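PDB 4CCV: histidine-rich glycoprotein from Oryctolagus cuniculus, which binds ligands such as heme, heparin, heparan sulfate, thrombospondin, plasminogen and divalent metal ions as a plasma adapter protein, and is seen here as its second cystatin domain. Local coordinates for residues 38-43 against 54-59; 32-37 against 62-67; 79-84 against 94-99. One frame throughout, in Å; residues are numbered along the deposited sequence. Where two conformers were deposited one is given.

All three contacts belong to one five-stranded antiparallel sheet of the second cystatin domain, whose strands follow one another across it in chain order. Contacts 1 and 2 share strand 35-47, and contact 2 meets strand 51-62 only at its last residue, Asn62; contact 1 is nested inside the loop that contact 2 closes, with centres about 18 Å apart. Contact 3 comes later in the chain, pairing strands 73-84 and 95-104; its centre lies about 13 Å from that of contact 1, and strand 54-59 bonds directly to 79-84. Contacts 2 and 3, about 23 Å between centres, do not touch. Sugar and glutathione thus sit at one end of the sheet, while contact 3 completes the sheet's edge.

Contact 1 (38-43 against 54-59); sequences DRVERV and YYVDFS
Arg42 and Asp57 lie side by side on one face of the sheet, pointing the same way. Arg42 CB passes 4.0 Å from Asp57 OD2, and CG and CD run on past the same oxygen with only van der Waals contact. The chain leaves with CG anti to the backbone N (chi1 -179°) and bends at chi3 (64°), which turns the head back until NE reaches Asp57 OD2 at 2.9 Å. CZ lies just behind, and NH2 meets OD2 at 2.9 Å as well. This is a side-on salt bridge in which two nitrogens share one oxygen. That oxygen sits in the guanidinium plane, but the carboxylate is turned 52° from it. The other oxygen, OD1, goes to Arg78, so the aspartate bridges two arginines.

Toward the Asp38 end, Ser59 OG takes the N-H of Arg39 at 3.0 Å and donates to Glu41 OE2 at 2.7 Å, on that oxygen's anti lone pair. The Glu41 carboxylate folds back to the serine to meet it. Val40, Val43, Val56 and Phe58 occupy the opposite face from the salt bridge; Val40 CG1 packs against Val56 CG1 at 4.1 Å, and Val43 CG1 touches the edge of the Tyr54 ring.

The register slips where Glu41 and Arg42 both face Asp57. Asp57 O accepts from Glu41 N at 2.7 Å and, weakly, from Arg42 N at 3.3 Å. This is a classic beta bulge, set in the hairpin of strands 35-47 and 51-62 in the sheet of the cystatin fold.

Contact 2 (32-37 against 62-67); sequences YASFRV and NCSRSH. With NAG (2-acetamido-2-deoxy-beta-D-glucopyranose), chain B; GSH (glutathione), chain C.
Phe35 and Asn62 form an antiparallel non-hydrogen-bonded pair, with a type I turn from Tyr32 to Phe35 leading in and a 3-10 segment from Cys63 leading out; Cys63 N bonds only weakly to Ser34 O. The Phe35 ring is sandwiched: Asn62 CA sits over the centre of one face, 3.7 Å from the centroid in a CH-pi contact, and Tyr32 CD2 lies over the opposite face. Asn62 runs its amide past the ring, CG 3.3 Å from Phe35 CE1 and the two planes 34° apart, since chi1 (-176°) puts CG beside the carbonyl carbon.

ND2 of that amide carries the N-acetylglucosamine, whose methyl C8 rests over one face of the Tyr32 ring, 3.4 Å from Tyr32 CE1. Asn62 OD1 accepts from Ser64 OG at 3.1 Å, and Ser34 OG takes a weak bond from Ser64 N.

On the other flank Cys63 SG is joined to SG2 of glutathione in a mixed disulfide, modelled somewhat long at 2.3 Å. Arg36 stretches out beside it, CD 3.6 Å from Cys63 SG, and its NH1 donates to glutathione OE1 at 2.9 Å, in the guanidinium plane. Asn62-Cys63-Ser64 is thus a glycosylation sequon whose middle residue is S-glutathionylated, consistent with a redox-active cysteine that can instead form an interdomain disulfide.

Contact 3 (79-84 against 94-99); sequences ADLSFD and EDVIIS
The carboxylates of Asp95 and Asp80 are the flat groups that meet the opposing strand, each by a single oxygen. Asp95 OD1 comes to 3.4 Å from Ser82 CB, while its OD2 forms a salt bridge with Arg51, which also binds Ser82 OG. Asp80 runs alongside Ile97, its OD2 4.0 Å from Ile97 CD1, and turns its OD1 to Asn53. The Phe83 ring, by contrast, leaves the partner strand and packs on Leu90 and Pro93.

Leu81 and Val96 meet on the opposite face of the sheet from these aspartates. Their side chains lie side by side, with Leu81 CD2 3.6 Å from Val96 CG2. On this same face Ala79, Leu81 and Ile98 touch helix 15-27.

Two backbone bonds are straight: Asp80 N to Ile97 O at 2.7 Å (174°), and Ser82 N to Asp95 O at 3.0 Å. The third, from Glu94 N to Ser82 O at 2.8 Å, is bent (136°), as it lies at the bulge. Glu94 kinks at chi2 (-64°), which sets OE2 4.4 Å from Asp84 OD2. A water bridges the two residues, accepting from Asp84 N and donating to Glu94 OE2, and Asp84 OD1 accepts from the backbone N of Glu86; both probably ease the repulsion.

Glu94 and Asp95 together face Ser82, a classic beta bulge where strand 95-104 begins, in the hairpin that forms the last edge of the cystatin sheet.

Contact 1 (38-43 against 54-59)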
loop_
_atom_site.group_PDB
_atom_site.type_symbol
_atom_site.label_atom_id
_atom_site.label_comp_id
_atom_site.label_asym_id
_atom_site.label_seq_id
_atom_site.Cartn_x
_atom_site.Cartn_y
_atom_site.Cartn_z
ATOM N N ASP A 38 -5.552 -5.032 3.270
ATOM C CA ASP A 38 -5.557 -6.180 4.164
ATOM C C ASP A 38 -4.838 -5.686 5.456
ATOM O O ASP A 38 -5.532 -5.348 6.433
ATOM C CB ASP A 38 -4.904 -7.403 3.510
ATOM C CG ASP A 38 -5.154 -8.690 4.300
ATOM O OD1 ASP A 38 -5.593 -8.590 5.481
ATOM O OD2 ASP A 38 -4.906 -9.794 3.742
ATOM N N ARG A 39 -3.499 -5.634 5.473
ATOM C CA ARG A 39 -2.728 -5.235 6.680
ATOM C C ARG A 39 -1.684 -4.217 6.237
ATOM O O ARG A 39 -1.128 -4.350 5.123
ATOM C CB ARG A 39 -1.921 -6.382 7.285
ATOM C CG ARG A 39 -2.733 -7.505 7.868
ATOM C CD ARG A 39 -1.911 -8.620 8.490
ATOM N NE ARG A 39 -2.856 -9.725 8.782
ATOM C CZ ARG A 39 -2.892 -10.920 8.148
ATOM N NH1 ARG A 39 -1.982 -11.258 7.242
ATOM N NH2 ARG A 39 -3.809 -11.834 8.471
ATOM N N VAL A 40 -1.386 -3.245 7.098
ATOM C CA VAL A 40 -0.185 -2.434 6.952
ATOM C C VAL A 40 0.971 -3.293 7.406
ATOM O O VAL A 40 0.934 -3.789 8.531
ATOM C CB VAL A 40 -0.286 -1.124 7.781
ATOM C CG1 VAL A 40 0.978 -0.299 7.624
ATOM C CG2 VAL A 40 -1.432 -0.288 7.273
ATOM N N GLU A 41 1.959 -3.529 6.536
ATOM C CA GLU A 41 3.030 -4.490 6.800
ATOM C C GLU A 41 4.317 -3.892 7.373
ATOM O O GLU A 41 4.986 -4.533 8.181
ATOM C CB GLU A 41 3.378 -5.232 5.484
ATOM C CG GLU A 41 2.150 -5.795 4.764
ATOM C CD GLU A 41 1.803 -7.211 5.156
ATOM O OE1 GLU A 41 2.710 -7.856 5.693
ATOM O OE2 GLU A 41 0.671 -7.706 4.881
ATOM N N ARG A 42 4.619 -2.656 7.007
ATOM C CA ARG A 42 5.878 -2.003 7.332
ATOM C C ARG A 42 5.780 -0.519 6.999
ATOM O O ARG A 42 5.152 -0.126 6.012
ATOM C CB ARG A 42 7.015 -2.687 6.520
ATOM C CG ARG A 42 8.372 -2.081 6.809
ATOM C CD ARG A 42 9.505 -2.842 6.167
ATOM N NE ARG A 42 9.404 -2.799 4.719
ATOM C CZ ARG A 42 10.321 -3.251 3.888
ATOM N NH1 ARG A 42 11.436 -3.819 4.327
ATOM N NH2 ARG A 42 10.089 -3.123 2.591
ATOM N N VAL A 43 6.398 0.329 7.807
ATOM C CA VAL A 43 6.465 1.748 7.511
ATOM C C VAL A 43 7.899 2.203 7.746
ATOM O O VAL A 43 8.486 1.999 8.832
ATOM C CB VAL A 43 5.559 2.582 8.409
ATOM C CG1 VAL A 43 5.729 4.092 8.177
ATOM C CG2 VAL A 43 4.087 2.144 8.297
ATOM N N TYR A 54 7.364 8.978 4.124
ATOM C CA TYR A 54 6.977 7.700 4.762
ATOM C C TYR A 54 6.597 6.754 3.675
ATOM O O TYR A 54 5.826 7.121 2.803
ATOM C CB TYR A 54 5.765 7.841 5.711
ATOM C CG TYR A 54 6.047 8.660 6.931
ATOM C CD1 TYR A 54 5.967 10.038 6.871
ATOM C CD2 TYR A 54 6.439 8.072 8.125
ATOM C CE1 TYR A 54 6.247 10.824 7.978
ATOM C CE2 TYR A 54 6.741 8.841 9.244
ATOM C CZ TYR A 54 6.616 10.227 9.167
ATOM O OH TYR A 54 6.913 11.046 10.216
ATOM N N TYR A 55 7.150 5.549 3.728
ATOM C CA TYR A 55 6.896 4.505 2.744
ATOM C C TYR A 55 6.067 3.472 3.463
ATOM O O TYR A 55 6.522 2.827 4.430
ATOM C CB TYR A 55 8.198 3.927 2.155
ATOM C CG TYR A 55 8.985 5.016 1.417
ATOM C CD1 TYR A 55 8.734 5.310 0.078
ATOM C CD2 TYR A 55 9.969 5.748 2.054
ATOM C CE1 TYR A 55 9.463 6.307 -0.589
ATOM C CE2 TYR A 55 10.679 6.761 1.396
ATOM C CZ TYR A 55 10.441 7.014 0.068
ATOM O OH TYR A 55 11.121 8.055 -0.590
ATOM N N VAL A 56 4.790 3.445 3.100
ATOM C CA VAL A 56 3.821 2.620 3.792
ATOM C C VAL A 56 3.626 1.408 2.917
ATOM O O VAL A 56 3.080 1.568 1.836
ATOM C CB VAL A 56 2.487 3.334 3.952
ATOM C CG1 VAL A 56 1.479 2.434 4.667
ATOM C CG2 VAL A 56 2.679 4.604 4.762
ATOM N N ASP A 57 4.045 0.224 3.394
ATOM C CA ASP A 57 3.990 -1.046 2.638
ATOM C C ASP A 57 2.798 -1.794 3.191
ATOM O O ASP A 57 2.716 -1.991 4.393
ATOM C CB ASP A 57 5.235 -1.930 2.836
ATOM C CG ASP A 57 6.523 -1.297 2.293
ATOM O OD1 ASP A 57 6.364 -0.474 1.404
ATOM O OD2 ASP A 57 7.655 -1.571 2.754
ATOM N N PHE A 58 1.877 -2.150 2.315
ATOM C CA PHE A 58 0.600 -2.730 2.723
ATOM C C PHE A 58 0.130 -3.835 1.800
ATOM O O PHE A 58 0.505 -3.856 0.614
ATOM C CB PHE A 58 -0.489 -1.652 3.000
ATOM C CG PHE A 58 -0.898 -0.831 1.840
ATOM C CD1 PHE A 58 -0.193 0.315 1.499
ATOM C CD2 PHE A 58 -2.021 -1.144 1.110
ATOM C CE1 PHE A 58 -0.621 1.121 0.467
ATOM C CE2 PHE A 58 -2.435 -0.365 0.048
ATOM C CZ PHE A 58 -1.748 0.806 -0.242
ATOM N N SER A 59 -0.619 -4.806 2.368
ATOM C CA SER A 59 -1.204 -5.868 1.585
ATOM C C SER A 59 -2.599 -5.442 1.209
ATOM O O SER A 59 -3.214 -4.637 1.920
ATOM C CB SER A 59 -1.238 -7.207 2.340
ATOM O OG SER A 59 -1.610 -7.018 3.663
#

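Contact 2 (32-37 against 62-67)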
loop_
_atom_site.group_PDB
_atom_site.type_symbol
_atom_site.label_atom_id
_atom_site.label_comp_id
_atom_site.label_asym_id
_atom_site.label_seq_id
_atom_site.Cartn_x
_atom_site.Cartn_y
_atom_site.Cartn_z
ATOM N N TYR A 32 -8.562 -2.583 -10.395
ATOM C CA TYR A 32 -8.503 -2.475 -8.952
ATOM C C TYR A 32 -9.723 -1.917 -8.235
ATOM O O TYR A 32 -9.657 -1.746 -7.024
ATOM C CB TYR A 32 -7.289 -1.631 -8.558
ATOM C CG TYR A 32 -5.947 -2.306 -8.782
ATOM C CD1 TYR A 32 -5.340 -2.332 -10.021
ATOM C CD2 TYR A 32 -5.275 -2.866 -7.718
ATOM C CE1 TYR A 32 -4.083 -2.931 -10.192
ATOM C CE2 TYR A 32 -4.059 -3.485 -7.866
ATOM C CZ TYR A 32 -3.460 -3.505 -9.097
ATOM O OH TYR A 32 -2.233 -4.112 -9.153
ATOM N N ALA A 33 -10.848 -1.741 -8.907
ATOM C CA ALA A 33 -12.028 -1.103 -8.290
ATOM C C ALA A 33 -12.526 -1.810 -7.010
ATOM O O ALA A 33 -13.055 -1.159 -6.123
ATOM C CB ALA A 33 -13.158 -0.986 -9.316
ATOM N N SER A 34 -12.407 -3.143 -6.932
ATOM C CA SER A 34 -12.941 -3.884 -5.796
ATOM C C SER A 34 -11.934 -4.040 -4.641
ATOM O O SER A 34 -12.207 -4.746 -3.667
ATOM C CB SER A 34 -13.355 -5.302 -6.243
ATOM O OG SER A 34 -12.165 -6.070 -6.460
ATOM N N PHE A 35 -10.752 -3.445 -4.733
ATOM C CA PHE A 35 -9.671 -3.805 -3.822
ATOM C C PHE A 35 -9.821 -3.128 -2.427
ATOM O O PHE A 35 -10.372 -2.034 -2.317
ATOM C CB PHE A 35 -8.298 -3.483 -4.444
ATOM C CG PHE A 35 -7.731 -4.559 -5.342
ATOM C CD1 PHE A 35 -8.380 -4.967 -6.493
ATOM C CD2 PHE A 35 -6.510 -5.127 -5.051
ATOM C CE1 PHE A 35 -7.847 -5.948 -7.323
ATOM C CE2 PHE A 35 -5.936 -6.083 -5.883
ATOM C CZ PHE A 35 -6.611 -6.513 -7.012
ATOM N N ARG A 36 -9.354 -3.812 -1.384
ATOM C CA ARG A 36 -9.325 -3.262 -0.010
ATOM C C ARG A 36 -8.020 -3.616 0.676
ATOM O O ARG A 36 -7.381 -4.575 0.309
ATOM C CB ARG A 36 -10.473 -3.815 0.790
ATOM C CG ARG A 36 -11.796 -3.507 0.148
ATOM C CD ARG A 36 -12.867 -4.030 1.078
ATOM N NE ARG A 36 -14.225 -3.739 0.637
ATOM C CZ ARG A 36 -15.314 -4.164 1.277
ATOM N NH1 ARG A 36 -15.203 -4.909 2.384
ATOM N NH2 ARG A 36 -16.516 -3.842 0.810
ATOM N N VAL A 37 -7.586 -2.768 1.607
ATOM C CA VAL A 37 -6.346 -2.969 2.331
ATOM C C VAL A 37 -6.550 -4.141 3.248
ATOM O O VAL A 37 -7.621 -4.222 3.921
ATOM C CB VAL A 37 -6.018 -1.689 3.202
ATOM C CG1 VAL A 37 -4.862 -1.974 4.152
ATOM C CG2 VAL A 37 -5.692 -0.581 2.215
ATOM N N ASN A 62 -8.264 -8.534 -3.594
ATOM C CA ASN A 62 -9.162 -8.295 -4.707
ATOM C C ASN A 62 -10.524 -8.822 -4.328
ATOM O O ASN A 62 -10.794 -10.038 -4.485
ATOM C CB ASN A 62 -8.645 -9.047 -5.941
ATOM C CG ASN A 62 -9.469 -8.780 -7.165
ATOM O OD1 ASN A 62 -10.624 -8.392 -7.070
ATOM N ND2 ASN A 62 -8.887 -9.001 -8.331
ATOM N N CYS A 63 -11.386 -7.952 -3.811
ATOM C CA CYS A 63 -12.640 -8.459 -3.231
ATOM C C CYS A 63 -13.605 -9.031 -4.261
ATOM O O CYS A 63 -14.545 -9.762 -3.884
ATOM C CB CYS A 63 -13.349 -7.417 -2.377
ATOM S SG CYS A 63 -12.270 -6.907 -1.002
ATOM N N SER A 64 -13.422 -8.739 -5.548
ATOM C CA SER A 64 -14.325 -9.369 -6.507
ATOM C C SER A 64 -14.042 -10.897 -6.563
ATOM O O SER A 64 -14.956 -11.714 -6.858
ATOM C CB SER A 64 -14.276 -8.712 -7.870
ATOM O OG SER A 64 -13.165 -9.131 -8.594
ATOM N N ARG A 65 -12.803 -11.272 -6.241
ATOM C CA ARG A 65 -12.464 -12.694 -6.109
ATOM C C ARG A 65 -12.970 -13.365 -4.825
ATOM O O ARG A 65 -12.784 -14.542 -4.673
ATOM C CB ARG A 65 -10.990 -12.934 -6.312
ATOM C CG ARG A 65 -10.657 -12.893 -7.796
ATOM C CD ARG A 65 -9.220 -12.599 -7.991
ATOM N NE ARG A 65 -8.804 -12.664 -9.388
ATOM C CZ ARG A 65 -8.039 -13.616 -9.909
ATOM N NH1 ARG A 65 -7.652 -14.655 -9.181
ATOM N NH2 ARG A 65 -7.672 -13.530 -11.179
ATOM N N SER A 66 -13.649 -12.640 -3.928
ATOM C CA SER A 66 -14.337 -13.301 -2.829
ATOM C C SER A 66 -15.686 -13.821 -3.256
ATOM O O SER A 66 -16.343 -14.518 -2.478
ATOM C CB SER A 66 -14.519 -12.387 -1.616
ATOM O OG SER A 66 -15.329 -11.247 -1.905
ATOM N N HIS A 67 -16.131 -13.492 -4.467
ATOM C CA HIS A 67 -17.413 -13.966 -4.937
ATOM C C HIS A 67 -17.224 -15.075 -5.908
ATOM O O HIS A 67 -16.176 -15.168 -6.529
ATOM C CB HIS A 67 -18.184 -12.848 -5.597
ATOM C CG HIS A 67 -18.312 -11.652 -4.722
ATOM N ND1 HIS A 67 -19.209 -11.589 -3.676
ATOM C CD2 HIS A 67 -17.616 -10.494 -4.692
ATOM C CE1 HIS A 67 -19.080 -10.432 -3.058
ATOM N NE2 HIS A 67 -18.118 -9.753 -3.657
HETATM C C1 NAG B . -9.575 -8.770 -9.571
HETATM C C2 NAG B . -8.671 -8.447 -10.734
HETATM C C3 NAG B . -9.574 -8.230 -11.933
HETATM C C4 NAG B . -10.526 -9.365 -12.207
HETATM C C5 NAG B . -11.332 -9.752 -10.977
HETATM C C6 NAG B . -12.070 -11.106 -11.177
HETATM C C7 NAG B . -6.587 -7.095 -10.664
HETATM C C8 NAG B . -5.931 -5.721 -10.530
HETATM N N2 NAG B . -7.910 -7.208 -10.587
HETATM O O3 NAG B . -8.759 -8.031 -13.033
HETATM O O4 NAG B . -11.450 -8.853 -13.125
HETATM O O5 NAG B . -10.476 -9.843 -9.842
HETATM O O6 NAG B . -11.068 -12.053 -11.572
HETATM O O7 NAG B . -5.846 -8.052 -10.773
HETATM N N1 GSH C . -9.227 -10.181 4.147
HETATM C CA1 GSH C . -9.750 -9.173 5.041
HETATM C C1 GSH C . -10.937 -9.783 5.777
HETATM O O11 GSH C . -10.732 -10.852 6.420
HETATM O O12 GSH C . -12.080 -9.295 5.756
HETATM C CB1 GSH C . -9.884 -7.950 4.143
HETATM C CG1 GSH C . -11.095 -7.093 4.466
HETATM C CD1 GSH C . -12.296 -7.379 3.593
HETATM O OE1 GSH C . -13.129 -6.524 3.615
HETATM N N2 GSH C . -12.490 -8.463 2.794
HETATM C CA2 GSH C . -13.712 -8.522 1.979
HETATM C C2 GSH C . -14.996 -8.869 2.716
HETATM O O2 GSH C . -16.052 -8.606 2.146
HETATM C CB2 GSH C . -13.494 -9.480 0.823
HETATM S SG2 GSH C . -11.949 -8.975 -0.005
HETATM N N3 GSH C . -14.914 -9.490 3.914
HETATM C CA3 GSH C . -16.042 -10.090 4.649
HETATM C C3 GSH C . -17.257 -9.194 4.766
HETATM O O31 GSH C . -17.120 -8.078 5.323
HETATM O O32 GSH C . -18.353 -9.597 4.294
#

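Contact 3 (79-84 against 94-99)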
loop_
_atom_site.group_PDB
_atom_site.type_symbol
_atom_site.label_atom_id
_atom_site.label_comp_id
_atom_site.label_asym_id
_atom_site.label_seq_id
_atom_site.Cartn_x
_atom_site.Cartn_y
_atom_site.Cartn_z
ATOM N N ALA A 79 3.003 3.004 -0.762
ATOM C CA ALA A 79 2.654 4.397 -0.879
ATOM C C ALA A 79 3.768 5.241 -0.307
ATOM O O ALA A 79 4.142 5.135 0.865
ATOM C CB ALA A 79 1.337 4.707 -0.166
ATOM N N ASP A 80 4.225 6.165 -1.113
ATOM C CA ASP A 80 5.252 7.087 -0.690
ATOM C C ASP A 80 4.535 8.369 -0.313
ATOM O O ASP A 80 4.085 9.089 -1.211
ATOM C CB ASP A 80 6.248 7.349 -1.809
ATOM C CG ASP A 80 7.155 8.580 -1.529
ATOM O OD1 ASP A 80 7.176 9.154 -0.390
ATOM O OD2 ASP A 80 7.827 9.003 -2.482
ATOM N N LEU A 81 4.480 8.702 0.969
ATOM C CA LEU A 81 3.837 9.970 1.399
ATOM C C LEU A 81 4.925 11.003 1.726
ATOM O O LEU A 81 5.816 10.765 2.549
ATOM C CB LEU A 81 2.983 9.763 2.642
ATOM C CG LEU A 81 2.121 8.479 2.630
ATOM C CD1 LEU A 81 1.699 8.020 4.037
ATOM C CD2 LEU A 81 0.913 8.702 1.802
ATOM N N SER A 82 4.871 12.116 1.023
ATOM C CA SER A 82 5.854 13.141 1.183
ATOM C C SER A 82 5.269 14.324 1.949
ATOM O O SER A 82 4.255 14.908 1.557
ATOM C CB SER A 82 6.329 13.584 -0.199
ATOM O OG SER A 82 7.355 14.508 -0.050
ATOM N N PHE A 83 5.915 14.658 3.049
ATOM C CA PHE A 83 5.429 15.675 3.965
ATOM C C PHE A 83 6.393 16.845 4.098
ATOM O O PHE A 83 7.622 16.709 4.191
ATOM C CB PHE A 83 5.179 15.137 5.395
ATOM C CG PHE A 83 4.017 14.209 5.492
ATOM C CD1 PHE A 83 2.735 14.700 5.748
ATOM C CD2 PHE A 83 4.196 12.815 5.319
ATOM C CE1 PHE A 83 1.658 13.835 5.823
ATOM C CE2 PHE A 83 3.118 11.966 5.386
ATOM C CZ PHE A 83 1.855 12.464 5.658
ATOM N N ASP A 84 5.788 18.021 4.173
ATOM C CA ASP A 84 6.476 19.204 4.648
ATOM C C ASP A 84 7.164 18.850 5.970
ATOM O O ASP A 84 6.550 18.208 6.835
ATOM C CB ASP A 84 5.423 20.265 4.906
ATOM C CG ASP A 84 6.024 21.591 5.219
ATOM O OD1 ASP A 84 6.813 21.688 6.188
ATOM O OD2 ASP A 84 5.695 22.537 4.489
ATOM N N GLU A 94 2.008 16.478 1.014
ATOM C CA GLU A 94 2.102 17.384 -0.126
ATOM C C GLU A 94 1.835 16.622 -1.399
ATOM O O GLU A 94 1.276 17.169 -2.356
ATOM C CB GLU A 94 3.502 17.943 -0.247
ATOM C CG GLU A 94 3.954 18.737 0.967
ATOM C CD GLU A 94 3.111 19.991 1.199
ATOM O OE1 GLU A 94 2.957 20.764 0.219
ATOM O OE2 GLU A 94 2.600 20.198 2.343
ATOM N N ASP A 95 2.333 15.391 -1.433
ATOM C CA ASP A 95 2.058 14.471 -2.524
ATOM C C ASP A 95 2.253 13.003 -2.169
ATOM O O ASP A 95 2.868 12.677 -1.184
ATOM C CB ASP A 95 2.869 14.812 -3.784
ATOM C CG ASP A 95 4.343 14.788 -3.552
ATOM O OD1 ASP A 95 4.845 13.725 -3.207
ATOM O OD2 ASP A 95 5.020 15.840 -3.705
ATOM N N VAL A 96 1.717 12.124 -3.022
ATOM C CA VAL A 96 1.705 10.694 -2.765
ATOM C C VAL A 96 1.999 9.975 -4.079
ATOM O O VAL A 96 1.460 10.350 -5.133
ATOM C CB VAL A 96 0.340 10.269 -2.208
ATOM C CG1 VAL A 96 0.284 8.770 -1.972
ATOM C CG2 VAL A 96 0.028 10.971 -0.885
ATOM N N ILE A 97 2.880 8.968 -4.031
ATOM C CA ILE A 97 3.139 8.089 -5.147
ATOM C C ILE A 97 2.831 6.650 -4.722
ATOM O O ILE A 97 3.314 6.207 -3.675
ATOM C CB ILE A 97 4.607 8.197 -5.579
ATOM C CG1 ILE A 97 4.907 9.655 -5.985
ATOM C CG2 ILE A 97 4.889 7.213 -6.713
ATOM C CD1 ILE A 97 6.374 9.988 -6.051
ATOM N N ILE A 98 1.992 5.958 -5.508
ATOM C CA ILE A 98 1.620 4.583 -5.198
ATOM C C ILE A 98 1.789 3.613 -6.374
ATOM O O ILE A 98 1.404 3.891 -7.530
ATOM C CB ILE A 98 0.195 4.511 -4.626
ATOM C CG1 ILE A 98 -0.347 3.073 -4.622
ATOM C CG2 ILE A 98 -0.764 5.418 -5.358
ATOM C CD1 ILE A 98 -1.446 2.984 -3.616
ATOM N N SER A 99 2.395 2.495 -6.060
ATOM C CA SER A 99 2.456 1.331 -6.932
ATOM C C SER A 99 1.958 0.096 -6.207
ATOM O O SER A 99 2.148 -0.040 -5.012
ATOM C CB SER A 99 3.921 1.084 -7.370
ATOM O OG SER A 99 4.197 2.112 -8.290
HETATM O O HOH W 1 2.677 18.219 4.066
#